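Local coordinates for Lmo1076 protein (Listeria monocytogenes serovar 1/2a, PDB 3FI7), which hydrolyses cell-wall peptidoglycan as the catalytic domain of the virulence-associated autolysin Auto, an autoinhibited N-acetylglucosaminidase of family GH73, at residues F10-E13 with Q14-D18; S25-F29 with Q30-I34; S119-D122 with N123-L127; D163-Y166 with A167-N171. All blocks are in the same frame, centred on the assembly; numbering follows the deposited sequence.

Interaction 1. Residues F10-E13 with Q14-D18; sequences FSLE and QNRDD
Phe10 brings one corner of its ring against the side-chain amide of Asn15, with CE1 3.3 Å from Asn15 ND2 and the ring and amide planes almost perpendicular (84°). This pairing sits at the start of helix 12-22, where Ser11 is the N-cap. A serine suits that place because its short hydroxyl can turn back to a backbone N-H that the first turn leaves without a helical acceptor. With OG swung away from its own backbone N (chi1 158°) it lies ahead of the helix and accepts from Gln14 N at 3.1 Å in a fairly straight bond (164°). The Ser11 carbonyl then starts the regular i to i+4 pattern, taking Asn15 N.

Asn15 does more than meet the ring. While ND2 faces Phe10, its other amide atom reaches a water: OD1 accepts from it at 2.7 Å, and the same water accepts from Ser11 N at 2.9 Å. The water thus links Ser11 N to the Asn15 amide, and with the ring close to ND2 this probably limits the amide's rotation.

Farther round the helix, Arg16 has CG beside its backbone N and opposite the carbonyl carbon, 3.2 Å from Leu12 O; this directs the extended chain back toward the preceding turn and sets the guanidinium over Leu12. Aliphatic carbon is a suitable neighbour for the flat, weakly hydrated face of such a group. Glu13 on the same side stops short of a salt bridge, its OE2 4.8 Å from Arg16 NH2. Leu12 CB lies beneath one guanidinium face, near the rim, 3.9 Å from Arg16 NH1.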
loop_
_atom_site.group_PDB
_atom_site.type_symbol
_atom_site.label_atom_id
_atom_site.label_comp_id
_atom_site.label_asym_id
_atom_site.label_seq_id
_atom_site.Cartn_x
_atom_site.Cartn_y
_atom_site.Cartn_z
ATOM N N PHE A 10 -41.344 7.826 -12.319
ATOM C CA PHE A 10 -40.127 8.463 -11.831
ATOM C C PHE A 10 -40.410 9.587 -10.825
ATOM O O PHE A 10 -41.343 10.375 -10.995
ATOM C CB PHE A 10 -39.279 8.978 -13.001
ATOM C CG PHE A 10 -37.938 9.521 -12.586
ATOM C CD1 PHE A 10 -36.862 8.669 -12.386
ATOM C CD2 PHE A 10 -37.756 10.882 -12.381
ATOM C CE1 PHE A 10 -35.618 9.162 -11.999
ATOM C CE2 PHE A 10 -36.519 11.385 -11.987
ATOM C CZ PHE A 10 -35.449 10.522 -11.797
ATOM N N SER A 11 -39.590 9.650 -9.778
ATOM C CA SER A 11 -39.716 10.675 -8.743
ATOM C C SER A 11 -38.377 10.919 -8.047
ATOM O O SER A 11 -37.799 10.001 -7.455
ATOM C CB SER A 11 -40.758 10.247 -7.711
ATOM O OG SER A 11 -40.575 10.920 -6.484
ATOM N N LEU A 12 -37.882 12.151 -8.109
ATOM C CA LEU A 12 -36.625 12.479 -7.435
ATOM C C LEU A 12 -36.767 12.336 -5.930
ATOM O O LEU A 12 -35.834 11.894 -5.251
ATOM C CB LEU A 12 -36.146 13.887 -7.786
ATOM C CG LEU A 12 -35.573 14.009 -9.200
ATOM C CD1 LEU A 12 -35.292 15.473 -9.549
ATOM C CD2 LEU A 12 -34.315 13.144 -9.360
ATOM N N GLU A 13 -37.939 12.699 -5.415
ATOM C CA GLU A 13 -38.192 12.630 -3.985
ATOM C C GLU A 13 -38.035 11.188 -3.496
ATOM O O GLU A 13 -37.394 10.928 -2.476
ATOM C CB GLU A 13 -39.583 13.174 -3.647
ATOM C CG GLU A 13 -39.679 14.704 -3.617
ATOM C CD GLU A 13 -39.926 15.341 -4.991
ATOM O OE1 GLU A 13 -39.802 14.653 -6.030
ATOM O OE2 GLU A 13 -40.248 16.548 -5.029
ATOM N N GLN A 14 -38.599 10.249 -4.248
ATOM C CA GLN A 14 -38.513 8.842 -3.891
ATOM C C GLN A 14 -37.078 8.324 -3.989
ATOM O O GLN A 14 -36.623 7.583 -3.117
ATOM C CB GLN A 14 -39.437 8.004 -4.781
ATOM C CG GLN A 14 -39.572 6.559 -4.324
ATOM C CD GLN A 14 -40.389 5.714 -5.286
ATOM O OE1 GLN A 14 -41.046 6.235 -6.192
ATOM N NE2 GLN A 14 -40.348 4.398 -5.095
ATOM N N ASN A 15 -36.370 8.715 -5.049
ATOM C CA ASN A 15 -34.965 8.346 -5.203
ATOM C C ASN A 15 -34.140 8.748 -3.978
ATOM O O ASN A 15 -33.372 7.940 -3.443
ATOM C CB ASN A 15 -34.368 8.969 -6.465
ATOM C CG ASN A 15 -34.924 8.356 -7.741
ATOM O OD1 ASN A 15 -35.763 7.460 -7.698
ATOM N ND2 ASN A 15 -34.455 8.845 -8.887
ATOM N N ARG A 16 -34.321 9.985 -3.525
ATOM C CA ARG A 16 -33.554 10.508 -2.394
ATOM C C ARG A 16 -33.894 9.737 -1.129
ATOM O O ARG A 16 -33.011 9.411 -0.338
ATOM C CB ARG A 16 -33.839 11.995 -2.187
ATOM C CG ARG A 16 -33.464 12.852 -3.379
ATOM C CD ARG A 16 -33.772 14.334 -3.135
ATOM N NE ARG A 16 -33.508 15.109 -4.345
ATOM C CZ ARG A 16 -34.334 16.009 -4.865
ATOM N NH1 ARG A 16 -33.987 16.639 -5.980
ATOM N NH2 ARG A 16 -35.486 16.302 -4.261
ATOM N N ASP A 17 -35.181 9.447 -0.950
ATOM C CA ASP A 17 -35.634 8.676 0.195
ATOM C C ASP A 17 -35.059 7.261 0.175
ATOM O O ASP A 17 -34.620 6.754 1.204
ATOM C CB ASP A 17 -37.163 8.648 0.260
ATOM C CG ASP A 17 -37.745 9.971 0.738
ATOM O OD1 ASP A 17 -36.960 10.825 1.210
ATOM O OD2 ASP A 17 -38.980 10.157 0.645
ATOM N N ASP A 18 -35.049 6.626 -0.994
ATOM C CA ASP A 18 -34.445 5.300 -1.101
ATOM C C ASP A 18 -32.942 5.368 -0.823
ATOM O O ASP A 18 -32.417 4.544 -0.086
ATOM C CB ASP A 18 -34.722 4.674 -2.472
ATOM C CG ASP A 18 -36.202 4.339 -2.677
ATOM O OD1 ASP A 18 -36.943 4.235 -1.674
ATOM O OD2 ASP A 18 -36.629 4.171 -3.837
HETATM O O HOH W 1 -38.032 7.258 -9.201
#

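Interaction 2. Residues S25-F29 with Q30-I34; sequences STPTF and QQTFI. With SO4 (sulfate ion), chain B.
Phe29 tucks CG in between the two backbone branches (chi1 71°), and Gln30 bends sharply at chi2 (90°), which folds its amide back over the preceding ring. The two planes are stacked, only 13° apart. Gln30 OE1 stands over the ring centre, 3.3 Å from Phe29 CD1, while Gln30 CG makes an off-centre CH-pi contact with the same ring, 4.2 Å from the Phe29 centroid. A long, flexible glutamine can present both its methylene and its flat amide to an aromatic in this way.

These residues open helix 29-47, whose N-cap is Thr28: its OG1 accepts from Gln31 N at 3.1 Å. Thr28 O binds Thr32 N at 2.8 Å and has Thr32 OG1 a little farther off, at 3.1 Å. Pro27, whose ring limits the backbone freedom just before the cap, sets CB 3.5 Å from Thr32 OG1.

On the inward side, Phe33 packs against Ala59, Ala60 and Ser63 of helix 52-63, and Gln30 also touches Trp65 and Tyr177. At the loop's far end a sulfate, probably from the crystallisation liquor, accepts from Ser25 N through O3 at 2.9 Å.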
loop_
_atom_site.group_PDB
_atom_site.type_symbol
_atom_site.label_atom_id
_atom_site.label_comp_id
_atom_site.label_asym_id
_atom_site.label_seq_id
_atom_site.Cartn_x
_atom_site.Cartn_y
_atom_site.Cartn_z
ATOM N N SER A 25 -23.695 3.807 7.710
ATOM C CA SER A 25 -23.024 4.908 8.379
ATOM C C SER A 25 -21.505 4.772 8.423
ATOM O O SER A 25 -20.799 5.778 8.520
ATOM C CB SER A 25 -23.574 5.075 9.793
ATOM O OG SER A 25 -23.246 3.946 10.568
ATOM N N THR A 26 -21.008 3.542 8.340
ATOM C CA THR A 26 -19.582 3.273 8.530
ATOM C C THR A 26 -19.048 2.186 7.601
ATOM O O THR A 26 -19.553 1.071 7.600
ATOM C CB THR A 26 -19.301 2.780 9.969
ATOM O OG1 THR A 26 -19.845 3.708 10.916
ATOM C CG2 THR A 26 -17.809 2.640 10.199
ATOM N N PRO A 27 -17.996 2.497 6.836
ATOM C CA PRO A 27 -17.349 1.482 5.991
ATOM C C PRO A 27 -16.666 0.398 6.827
ATOM O O PRO A 27 -16.454 0.594 8.022
ATOM C CB PRO A 27 -16.285 2.284 5.225
ATOM C CG PRO A 27 -16.710 3.721 5.348
ATOM C CD PRO A 27 -17.367 3.821 6.693
ATOM N N THR A 28 -16.332 -0.730 6.204
ATOM C CA THR A 28 -15.505 -1.749 6.854
ATOM C C THR A 28 -14.124 -1.174 7.196
ATOM O O THR A 28 -13.692 -0.184 6.598
ATOM C CB THR A 28 -15.302 -2.979 5.944
ATOM O OG1 THR A 28 -14.545 -2.600 4.785
ATOM C CG2 THR A 28 -16.649 -3.599 5.517
ATOM N N PHE A 29 -13.425 -1.786 8.149
ATOM C CA PHE A 29 -12.073 -1.327 8.466
ATOM C C PHE A 29 -11.162 -1.362 7.225
ATOM O O PHE A 29 -10.279 -0.518 7.081
ATOM C CB PHE A 29 -11.463 -2.086 9.670
ATOM C CG PHE A 29 -11.094 -3.528 9.380
ATOM C CD1 PHE A 29 -11.942 -4.567 9.763
ATOM C CD2 PHE A 29 -9.896 -3.842 8.738
ATOM C CE1 PHE A 29 -11.610 -5.895 9.515
ATOM C CE2 PHE A 29 -9.549 -5.170 8.479
ATOM C CZ PHE A 29 -10.411 -6.202 8.865
ATOM N N GLN A 30 -11.401 -2.312 6.320
ATOM C CA GLN A 30 -10.612 -2.414 5.086
ATOM C C GLN A 30 -10.826 -1.186 4.203
ATOM O O GLN A 30 -9.869 -0.569 3.718
ATOM C CB GLN A 30 -10.971 -3.676 4.279
ATOM C CG GLN A 30 -10.687 -5.019 4.961
ATOM C CD GLN A 30 -11.856 -5.549 5.785
ATOM O OE1 GLN A 30 -12.529 -4.800 6.491
ATOM N NE2 GLN A 30 -12.084 -6.853 5.711
ATOM N N GLN A 31 -12.092 -0.840 3.996
ATOM C CA GLN A 31 -12.458 0.279 3.131
ATOM C C GLN A 31 -12.020 1.589 3.780
ATOM O O GLN A 31 -11.553 2.510 3.108
ATOM C CB GLN A 31 -13.970 0.282 2.871
ATOM C CG GLN A 31 -14.443 1.361 1.903
ATOM C CD GLN A 31 -13.924 1.144 0.490
ATOM O OE1 GLN A 31 -14.142 0.091 -0.117
ATOM N NE2 GLN A 31 -13.232 2.142 -0.039
ATOM N N THR A 32 -12.149 1.653 5.100
ATOM C CA THR A 32 -11.737 2.840 5.842
ATOM C C THR A 32 -10.231 3.060 5.713
ATOM O O THR A 32 -9.767 4.200 5.582
ATOM C CB THR A 32 -12.139 2.732 7.312
ATOM O OG1 THR A 32 -13.564 2.799 7.402
ATOM C CG2 THR A 32 -11.506 3.854 8.153
ATOM N N PHE A 33 -9.470 1.970 5.724
ATOM C CA PHE A 33 -8.030 2.084 5.523
ATOM C C PHE A 33 -7.714 2.647 4.135
ATOM O O PHE A 33 -6.952 3.602 4.007
ATOM C CB PHE A 33 -7.316 0.744 5.729
ATOM C CG PHE A 33 -5.867 0.782 5.349
ATOM C CD1 PHE A 33 -5.451 0.316 4.114
ATOM C CD2 PHE A 33 -4.924 1.335 6.210
ATOM C CE1 PHE A 33 -4.109 0.365 3.755
ATOM C CE2 PHE A 33 -3.584 1.391 5.854
ATOM C CZ PHE A 33 -3.177 0.903 4.626
ATOM N N ILE A 34 -8.300 2.059 3.097
ATOM C CA ILE A 34 -8.143 2.606 1.751
ATOM C C ILE A 34 -8.536 4.090 1.702
ATOM O O ILE A 34 -7.776 4.917 1.212
ATOM C CB ILE A 34 -8.961 1.819 0.727
ATOM C CG1 ILE A 34 -8.343 0.433 0.511
ATOM C CG2 ILE A 34 -9.060 2.591 -0.586
ATOM C CD1 ILE A 34 -9.350 -0.624 0.059
HETATM S S SO4 B . -24.445 0.671 9.587
HETATM O O1 SO4 B . -24.638 0.460 11.021
HETATM O O2 SO4 B . -24.888 -0.512 8.830
HETATM O O3 SO4 B . -25.222 1.852 9.197
HETATM O O4 SO4 B . -23.022 0.898 9.319
#

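Interaction 3. Residues S119-D122 with N123-L127; sequences SLED and NAKKL
Ser119 offers its carbonyl O to Asn123 N at 3.2 Å, one of the i to i+4 bonds of helix 116-129 of the glucosaminidase domain, four of which link 119-122 to 123-127. Its hydroxyl faces another way and bonds Leu78 N, a task for which a small polar side chain is apt in a buried spot.

Leu120 continues the backbone pattern, its O accepting from Ala124 N at 3.0 Å. Both side chains belong to the buried side of the helix: the leucine reaches Ile37, Gln40 and Leu44 of helix 29-47, and both touch Met55 of helix 52-63. The small methyl of Ala124 suits a place where helices lie close.

Glu121 gives its O to Lys125 N at 2.8 Å. Its side chain leaves anti to the backbone N (chi1 -179°), and its CG comes within 4.2 Å of Lys125 CE, methylene against methylene. The carboxylate does not pair with that lysine; OE2 stays 5.1 Å from Lys125 NZ and is held instead by Lys47, in a salt bridge, and by the hydroxyl of Tyr48.

Asp122 accepts from Lys126 N at 2.9 Å through its O, while its OD1 is taken by the hydroxyl of Tyr113. The extended Lys125 runs back past two acids without closing a salt bridge to either, although their field probably steadies its ammonium group and a long chain lets it reach toward solvent. On the Asp122 side, OD2 lies 4.2 Å from Lys125 CD and 4.7 Å from Lys125 NZ.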
loop_
_atom_site.group_PDB
_atom_site.type_symbol
_atom_site.label_atom_id
_atom_site.label_comp_id
_atom_site.label_asym_id
_atom_site.label_seq_id
_atom_site.Cartn_x
_atom_site.Cartn_y
_atom_site.Cartn_z
ATOM N N SER A 119 5.476 7.642 5.041
ATOM C CA SER A 119 5.637 6.210 4.801
ATOM C C SER A 119 5.312 5.865 3.331
ATOM O O SER A 119 6.083 5.167 2.658
ATOM C CB SER A 119 4.749 5.421 5.774
ATOM O OG SER A 119 4.759 4.032 5.502
ATOM N N LEU A 120 4.186 6.371 2.831
ATOM C CA LEU A 120 3.836 6.197 1.421
ATOM C C LEU A 120 4.901 6.807 0.508
ATOM O O LEU A 120 5.265 6.225 -0.513
ATOM C CB LEU A 120 2.466 6.806 1.109
ATOM C CG LEU A 120 1.282 6.131 1.808
ATOM C CD1 LEU A 120 0.078 7.073 1.886
ATOM C CD2 LEU A 120 0.916 4.806 1.124
ATOM N N GLU A 121 5.408 7.976 0.879
ATOM C CA GLU A 121 6.412 8.634 0.052
ATOM C C GLU A 121 7.705 7.808 -0.038
ATOM O O GLU A 121 8.332 7.745 -1.101
ATOM C CB GLU A 121 6.697 10.058 0.538
ATOM C CG GLU A 121 7.730 10.787 -0.320
ATOM C CD GLU A 121 7.514 12.294 -0.373
ATOM O OE1 GLU A 121 6.869 12.840 0.550
ATOM O OE2 GLU A 121 7.994 12.933 -1.342
ATOM N N ASP A 122 8.094 7.177 1.068
ATOM C CA ASP A 122 9.246 6.278 1.056
ATOM C C ASP A 122 9.063 5.137 0.066
ATOM O O ASP A 122 10.000 4.784 -0.644
ATOM C CB ASP A 122 9.556 5.723 2.452
ATOM C CG ASP A 122 10.828 6.321 3.055
ATOM O OD1 ASP A 122 11.447 5.648 3.913
ATOM O OD2 ASP A 122 11.215 7.453 2.668
ATOM N N ASN A 123 7.858 4.565 0.022
ATOM C CA ASN A 123 7.553 3.500 -0.931
ATOM C C ASN A 123 7.682 4.018 -2.358
ATOM O O ASN A 123 8.240 3.342 -3.223
ATOM C CB ASN A 123 6.156 2.907 -0.670
ATOM C CG ASN A 123 5.645 2.043 -1.826
ATOM O OD1 ASN A 123 4.876 2.508 -2.671
ATOM N ND2 ASN A 123 6.052 0.784 -1.856
ATOM N N ALA A 124 7.185 5.228 -2.596
ATOM C CA ALA A 124 7.271 5.840 -3.924
ATOM C C ALA A 124 8.727 6.094 -4.322
ATOM O O ALA A 124 9.120 5.850 -5.459
ATOM C CB ALA A 124 6.478 7.138 -3.969
ATOM N N LYS A 125 9.519 6.594 -3.379
ATOM C CA LYS A 125 10.933 6.841 -3.630
ATOM C C LYS A 125 11.653 5.531 -3.934
ATOM O O LYS A 125 12.459 5.454 -4.859
ATOM C CB LYS A 125 11.587 7.523 -2.430
ATOM C CG LYS A 125 11.298 9.009 -2.301
ATOM C CD LYS A 125 11.865 9.498 -0.979
ATOM C CE LYS A 125 11.913 11.007 -0.883
ATOM N NZ LYS A 125 12.484 11.408 0.436
ATOM N N LYS A 126 11.347 4.505 -3.150
ATOM C CA LYS A 126 11.924 3.187 -3.348
ATOM C C LYS A 126 11.694 2.682 -4.778
ATOM O O LYS A 126 12.641 2.279 -5.453
ATOM C CB LYS A 126 11.349 2.210 -2.321
ATOM C CG LYS A 126 12.062 0.870 -2.234
ATOM C CD LYS A 126 11.557 0.077 -1.024
ATOM C CE LYS A 126 12.302 -1.245 -0.855
ATOM N NZ LYS A 126 11.819 -2.025 0.325
ATOM N N LEU A 127 10.446 2.716 -5.238
ATOM C CA LEU A 127 10.116 2.251 -6.586
ATOM C C LEU A 127 10.731 3.108 -7.682
ATOM O O LEU A 127 11.270 2.584 -8.658
ATOM C CB LEU A 127 8.598 2.166 -6.798
ATOM C CG LEU A 127 7.892 1.095 -5.954
ATOM C CD1 LEU A 127 6.469 0.843 -6.440
ATOM C CD2 LEU A 127 8.684 -0.186 -5.965
#

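Interaction 4. Residues D163-Y166 with A167-N171; sequences DNTY and ASKLN
The chain turns sharply through Asp163-Tyr166, where Tyr166 N bonds back to Asp163 O at 3.0 Å, and then enters helix 166-176. Asp163 forms an Asx turn here: its OD1 accepts from Thr165 N at 2.9 Å, on the anti side and 32° out of the carboxylate plane. The hydroxyl of Thr165 donates to the syn lone pair of the same oxygen, OG1 to OD1 3.0 Å. Thr165 occupies the N-cap, but its OG1 is engaged by the aspartate and makes no capping bond.

Two donors on OD1 hold the carboxylate in place, leaving OD2 for Lys169. That lysine stretches back along the helix start and brings NZ to the syn lone pair of Asp163 OD2, a 2.6 Å salt bridge; a long lysine chain suits the distance. On its way, Lys169 CE passes 3.2 Å from Thr165 OG1.

Facing inward, Tyr166 sends its hydroxyl to Glu62 and Gln58 of helix 52-63, and Leu170 packs on Leu61 there and on Leu156 of helix 149-156. The tyrosine suits this place by joining an apolar ring to a polar end. Leu170 CD1 touches the ring 3.7 Å from Tyr166 CE2.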
loop_
_atom_site.group_PDB
_atom_site.type_symbol
_atom_site.label_atom_id
_atom_site.label_comp_id
_atom_site.label_asym_id
_atom_site.label_seq_id
_atom_site.Cartn_x
_atom_site.Cartn_y
_atom_site.Cartn_z
ATOM N N ASP A 163 7.968 -14.169 -3.174
ATOM C CA ASP A 163 6.609 -14.647 -2.932
ATOM C C ASP A 163 6.023 -14.802 -4.320
ATOM O O ASP A 163 5.733 -13.813 -4.997
ATOM C CB ASP A 163 5.808 -13.623 -2.105
ATOM C CG ASP A 163 4.324 -14.002 -1.938
ATOM O OD1 ASP A 163 3.839 -14.900 -2.661
ATOM O OD2 ASP A 163 3.636 -13.388 -1.079
ATOM N N ASN A 164 5.879 -16.043 -4.764
ATOM C CA ASN A 164 5.499 -16.281 -6.149
ATOM C C ASN A 164 4.006 -16.112 -6.414
ATOM O O ASN A 164 3.525 -16.435 -7.501
ATOM C CB ASN A 164 6.001 -17.643 -6.636
ATOM C CG ASN A 164 5.290 -18.792 -5.973
ATOM O OD1 ASN A 164 4.682 -18.631 -4.916
ATOM N ND2 ASN A 164 5.358 -19.966 -6.593
ATOM N N THR A 165 3.276 -15.601 -5.424
ATOM C CA THR A 165 1.901 -15.170 -5.668
ATOM C C THR A 165 1.703 -13.697 -5.314
ATOM O O THR A 165 0.566 -13.222 -5.224
ATOM C CB THR A 165 0.860 -16.027 -4.911
ATOM O OG1 THR A 165 1.173 -16.039 -3.515
ATOM C CG2 THR A 165 0.848 -17.460 -5.443
ATOM N N TYR A 166 2.807 -12.979 -5.127
ATOM C CA TYR A 166 2.738 -11.557 -4.782
ATOM C C TYR A 166 1.850 -10.774 -5.746
ATOM O O TYR A 166 0.937 -10.068 -5.320
ATOM C CB TYR A 166 4.127 -10.920 -4.725
ATOM C CG TYR A 166 4.146 -9.623 -3.948
ATOM C CD1 TYR A 166 3.814 -9.596 -2.598
ATOM C CD2 TYR A 166 4.489 -8.424 -4.559
ATOM C CE1 TYR A 166 3.818 -8.411 -1.884
ATOM C CE2 TYR A 166 4.503 -7.233 -3.849
ATOM C CZ TYR A 166 4.167 -7.231 -2.514
ATOM O OH TYR A 166 4.182 -6.044 -1.804
ATOM N N ALA A 167 2.118 -10.901 -7.043
ATOM C CA ALA A 167 1.361 -10.156 -8.050
ATOM C C ALA A 167 -0.120 -10.485 -7.969
ATOM O O ALA A 167 -0.983 -9.601 -8.033
ATOM C CB ALA A 167 1.889 -10.447 -9.446
ATOM N N SER A 168 -0.405 -11.770 -7.827
ATOM C CA SER A 168 -1.776 -12.242 -7.741
ATOM C C SER A 168 -2.514 -11.637 -6.530
ATOM O O SER A 168 -3.678 -11.264 -6.632
ATOM C CB SER A 168 -1.793 -13.775 -7.698
ATOM O OG SER A 168 -3.018 -14.244 -7.172
ATOM N N LYS A 169 -1.832 -11.535 -5.391
ATOM C CA LYS A 169 -2.407 -10.878 -4.218
ATOM C C LYS A 169 -2.720 -9.405 -4.474
ATOM O O LYS A 169 -3.819 -8.945 -4.167
ATOM C CB LYS A 169 -1.477 -11.000 -3.014
ATOM C CG LYS A 169 -1.252 -12.443 -2.594
ATOM C CD LYS A 169 -0.239 -12.548 -1.472
ATOM C CE LYS A 169 0.205 -13.992 -1.297
ATOM N NZ LYS A 169 1.255 -14.122 -0.266
ATOM N N LEU A 170 -1.757 -8.666 -5.029
ATOM C CA LEU A 170 -1.993 -7.265 -5.352
ATOM C C LEU A 170 -3.163 -7.125 -6.329
ATOM O O LEU A 170 -4.031 -6.277 -6.138
ATOM C CB LEU A 170 -0.748 -6.609 -5.948
ATOM C CG LEU A 170 0.447 -6.460 -5.017
ATOM C CD1 LEU A 170 1.665 -5.912 -5.781
ATOM C CD2 LEU A 170 0.087 -5.579 -3.836
ATOM N N ASN A 171 -3.174 -7.951 -7.373
ATOM C CA ASN A 171 -4.262 -7.919 -8.349
ATOM C C ASN A 171 -5.626 -8.181 -7.718
ATOM O O ASN A 171 -6.616 -7.577 -8.107
ATOM C CB ASN A 171 -4.023 -8.912 -9.484
ATOM C CG ASN A 171 -2.797 -8.567 -10.317
ATOM O OD1 ASN A 171 -2.310 -7.437 -10.289
ATOM N ND2 ASN A 171 -2.297 -9.544 -11.069
#

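In the fold
All four are local contacts along a helix, and three of them, interactions 1, 2 and 4, sit at helix starts. In interactions 1 and 2 a hydroxyl caps the helix; in interaction 4 the N-cap threonine makes no capping bond, and an Asx turn and a salt bridge lie at the helix start. Interactions 1 and 2 are surface contacts on successive helices, with centres 27 Å apart; the centre of interaction 1 lies about 38 Å from the centre of the chain, well away from the globular body. Interactions 3 and 4 are partly buried, and interactions 2, 3 and 4 all pack on helix 52-63. Interaction 3, within a helix, relies on backbone bonding and sends several polar ends, such as those of Ser119, Glu121 and Asp122, to outside partners.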